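Side-chain contact in Cg3027-pa (Drosophila melanogaster, PDB 2VHH), which probably hydrolyses N-carbamoyl-beta-alanine to beta-alanine, ammonia and carbon dioxide, the closing step of pyrimidine breakdown, and assembles into a homooctamer: residues C[8-13]-C[327-332]. Residues are numbered along the deposited sequence; the frame is centred on the assembly and turned at random.
Sequences NLNDCL and RTPSLS
The carboxamide of Asn-10 lies alongside the Pro-329 ring, the two side chains pointing the same way, with ND2 3.3 Å from Pro-329 CG and the Asn-10 CB 3.9 Å from Pro-329 CB. The anti torsion (chi1 -174°) sends the amide out beside Pro-329, its ND2 end against CG and CB, and ND2 is hydrogen-bonded to Asp-35. At the in-plane edge of the Arg-327 guanidinium come the backbone of Pro-329 and Ser-330, and the group makes a cation-pi contact with Tyr-319; NE and NH2 both grip Thr-328 O, NE at 2.7 Å, and NH2 also reaches Ser-330 OG, which Ser-317 O holds as well. These bonds tie the extended backbone of 327-330 to itself beside Pro-329. At the N-cap, Asn-8 sets OD1 3.4 Å from Ser-330 O, two acceptors in van der Waals contact without a bond, while its ND2 makes a weak bond to Asp-11 OD2 (118° at the hydrogen). The meeting is small, 175 Å² in all. It sets the short helix 9-13 against the loop between strands 308-315 and 337-344, with strand 54-59 touching both segments through Lys-56 and Tyr-58, helix 19-29 packing on Asn-10 and Leu-13, and Val-25 of a second subunit against Leu-9.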
ATOM      1  N   ASN C   8      44.220 -27.056 -21.226  1.00 57.91           N
ATOM      2  CA  ASN C   8      44.292 -25.937 -20.276  1.00 57.21           C
ATOM      3  C   ASN C   8      44.445 -24.575 -20.981  1.00 56.57           C
ATOM      4  O   ASN C   8      45.441 -24.352 -21.673  1.00 56.51           O
ATOM      5  CB  ASN C   8      45.446 -26.182 -19.293  1.00 57.33           C
ATOM      6  CG  ASN C   8      45.423 -25.246 -18.089  1.00 57.88           C
ATOM      7  OD1 ASN C   8      44.608 -24.318 -17.991  1.00 57.65           O
ATOM      8  ND2 ASN C   8      46.339 -25.492 -17.162  1.00 58.96           N
ATOM      9  N   LEU C   9      43.472 -23.672 -20.801  1.00 55.47           N
ATOM     10  CA  LEU C   9      43.437 -22.408 -21.567  1.00 55.39           C
ATOM     11  C   LEU C   9      44.636 -21.496 -21.291  1.00 55.60           C
ATOM     12  O   LEU C   9      45.238 -20.953 -22.217  1.00 55.54           O
ATOM     13  CB  LEU C   9      42.116 -21.648 -21.348  1.00 55.27           C
ATOM     14  CG  LEU C   9      42.014 -20.209 -21.889  1.00 55.13           C
ATOM     15  CD1 LEU C   9      41.788 -20.182 -23.388  1.00 54.79           C
ATOM     16  CD2 LEU C   9      40.917 -19.430 -21.193  1.00 55.24           C
ATOM     17  N   ASN C  10      44.970 -21.335 -20.016  1.00 56.02           N
ATOM     18  CA  ASN C  10      46.097 -20.504 -19.601  1.00 56.42           C
ATOM     19  C   ASN C  10      47.424 -20.986 -20.208  1.00 56.76           C
ATOM     20  O   ASN C  10      48.217 -20.176 -20.707  1.00 56.66           O
ATOM     21  CB  ASN C  10      46.171 -20.457 -18.067  1.00 56.34           C
ATOM     22  CG  ASN C  10      47.220 -19.489 -17.556  1.00 56.34           C
ATOM     23  OD1 ASN C  10      47.649 -18.583 -18.265  1.00 56.99           O
ATOM     24  ND2 ASN C  10      47.641 -19.680 -16.318  1.00 56.38           N
ATOM     25  N   ASP C  11      47.638 -22.305 -20.172  1.00 57.22           N
ATOM     26  CA  ASP C  11      48.822 -22.947 -20.750  1.00 57.75           C
ATOM     27  C   ASP C  11      48.886 -22.754 -22.261  1.00 58.00           C
ATOM     28  O   ASP C  11      49.972 -22.643 -22.842  1.00 58.31           O
ATOM     29  CB  ASP C  11      48.827 -24.449 -20.442  1.00 57.81           C
ATOM     30  CG  ASP C  11      49.083 -24.761 -18.966  1.00 58.53           C
ATOM     31  OD1 ASP C  11      49.551 -23.869 -18.218  1.00 59.19           O
ATOM     32  OD2 ASP C  11      48.823 -25.916 -18.555  1.00 59.03           O
ATOM     33  N   CYS C  12      47.713 -22.715 -22.884  1.00 58.18           N
ATOM     34  CA  CYS C  12      47.586 -22.534 -24.317  1.00 58.30           C
ATOM     35  C   CYS C  12      47.953 -21.116 -24.753  1.00 58.50           C
ATOM     36  O   CYS C  12      48.608 -20.930 -25.777  1.00 58.56           O
ATOM     37  CB  CYS C  12      46.166 -22.883 -24.756  1.00 58.31           C
ATOM     38  SG  CYS C  12      45.866 -22.764 -26.525  1.00 58.30           S
ATOM     39  N   LEU C  13      47.539 -20.124 -23.971  1.00 58.71           N
ATOM     40  CA  LEU C  13      47.815 -18.727 -24.285  1.00 59.02           C
ATOM     41  C   LEU C  13      49.281 -18.366 -24.055  1.00 59.42           C
ATOM     42  O   LEU C  13      49.872 -17.606 -24.825  1.00 59.54           O
ATOM     43  CB  LEU C  13      46.923 -17.815 -23.446  1.00 58.93           C
ATOM     44  CG  LEU C  13      45.425 -18.111 -23.468  1.00 58.81           C
ATOM     45  CD1 LEU C  13      44.729 -17.365 -22.336  1.00 58.62           C
ATOM     46  CD2 LEU C  13      44.808 -17.783 -24.827  1.00 58.57           C
ATOM     47  N   ARG C 327      40.683 -13.293 -11.025  1.00 26.13           N
ATOM     48  CA  ARG C 327      40.385 -14.713 -10.928  1.00 25.75           C
ATOM     49  C   ARG C 327      41.602 -15.564 -11.242  1.00 26.01           C
ATOM     50  O   ARG C 327      42.505 -15.160 -11.965  1.00 26.17           O
ATOM     51  CB  ARG C 327      39.236 -15.110 -11.865  1.00 25.44           C
ATOM     52  CG  ARG C 327      39.490 -14.795 -13.336  1.00 24.63           C
ATOM     53  CD  ARG C 327      38.782 -15.762 -14.266  1.00 22.77           C
ATOM     54  NE  ARG C 327      39.444 -17.059 -14.297  1.00 21.20           N
ATOM     55  CZ  ARG C 327      38.982 -18.134 -14.934  1.00 20.32           C
ATOM     56  NH1 ARG C 327      37.833 -18.079 -15.602  1.00 20.09           N
ATOM     57  NH2 ARG C 327      39.672 -19.271 -14.895  1.00 18.45           N
ATOM     58  N   THR C 328      41.584 -16.764 -10.689  1.00 26.19           N
ATOM     59  CA  THR C 328      42.589 -17.783 -10.882  1.00 26.25           C
ATOM     60  C   THR C 328      42.517 -18.388 -12.302  1.00 26.50           C
ATOM     61  O   THR C 328      41.473 -18.321 -12.949  1.00 26.75           O
ATOM     62  CB  THR C 328      42.331 -18.821  -9.795  1.00 26.04           C
ATOM     63  OG1 THR C 328      43.132 -18.501  -8.656  1.00 26.21           O
ATOM     64  CG2 THR C 328      42.600 -20.223 -10.254  1.00 26.00           C
ATOM     65  N   PRO C 329      43.631 -18.946 -12.813  1.00 26.67           N
ATOM     66  CA  PRO C 329      43.522 -19.814 -14.000  1.00 26.71           C
ATOM     67  C   PRO C 329      42.767 -21.093 -13.677  1.00 26.92           C
ATOM     68  O   PRO C 329      42.868 -21.594 -12.567  1.00 26.95           O
ATOM     69  CB  PRO C 329      44.974 -20.169 -14.328  1.00 26.31           C
ATOM     70  CG  PRO C 329      45.807 -19.204 -13.580  1.00 26.41           C
ATOM     71  CD  PRO C 329      45.027 -18.793 -12.372  1.00 26.56           C
ATOM     72  N   SER C 330      42.031 -21.624 -14.644  1.00 27.39           N
ATOM     73  CA  SER C 330      41.282 -22.862 -14.453  1.00 27.66           C
ATOM     74  C   SER C 330      42.170 -24.077 -14.286  1.00 28.03           C
ATOM     75  O   SER C 330      43.267 -24.120 -14.845  1.00 28.26           O
ATOM     76  CB  SER C 330      40.371 -23.090 -15.645  1.00 27.60           C
ATOM     77  OG  SER C 330      39.156 -22.384 -15.485  1.00 27.98           O
ATOM     78  N   LEU C 331      41.694 -25.070 -13.534  1.00 28.55           N
ATOM     79  CA  LEU C 331      42.328 -26.388 -13.541  1.00 29.00           C
ATOM     80  C   LEU C 331      42.108 -27.065 -14.897  1.00 29.82           C
ATOM     81  O   LEU C 331      41.449 -26.512 -15.782  1.00 29.93           O
ATOM     82  CB  LEU C 331      41.797 -27.264 -12.415  1.00 28.67           C
ATOM     83  CG  LEU C 331      42.267 -27.000 -10.986  1.00 28.42           C
ATOM     84  CD1 LEU C 331      41.650 -28.029 -10.071  1.00 28.16           C
ATOM     85  CD2 LEU C 331      43.766 -27.042 -10.872  1.00 27.44           C
ATOM     86  N   SER C 332      42.670 -28.257 -15.066  1.00 30.77           N
ATOM     87  CA  SER C 332      42.563 -29.000 -16.323  1.00 31.59           C
ATOM     88  C   SER C 332      41.109 -29.336 -16.690  1.00 32.02           C
ATOM     89  O   SER C 332      40.233 -29.312 -15.835  1.00 32.07           O
ATOM     90  CB  SER C 332      43.473 -30.235 -16.257  1.00 31.52           C
ATOM     91  OG  SER C 332      42.830 -31.397 -16.726  1.00 32.67           O
TER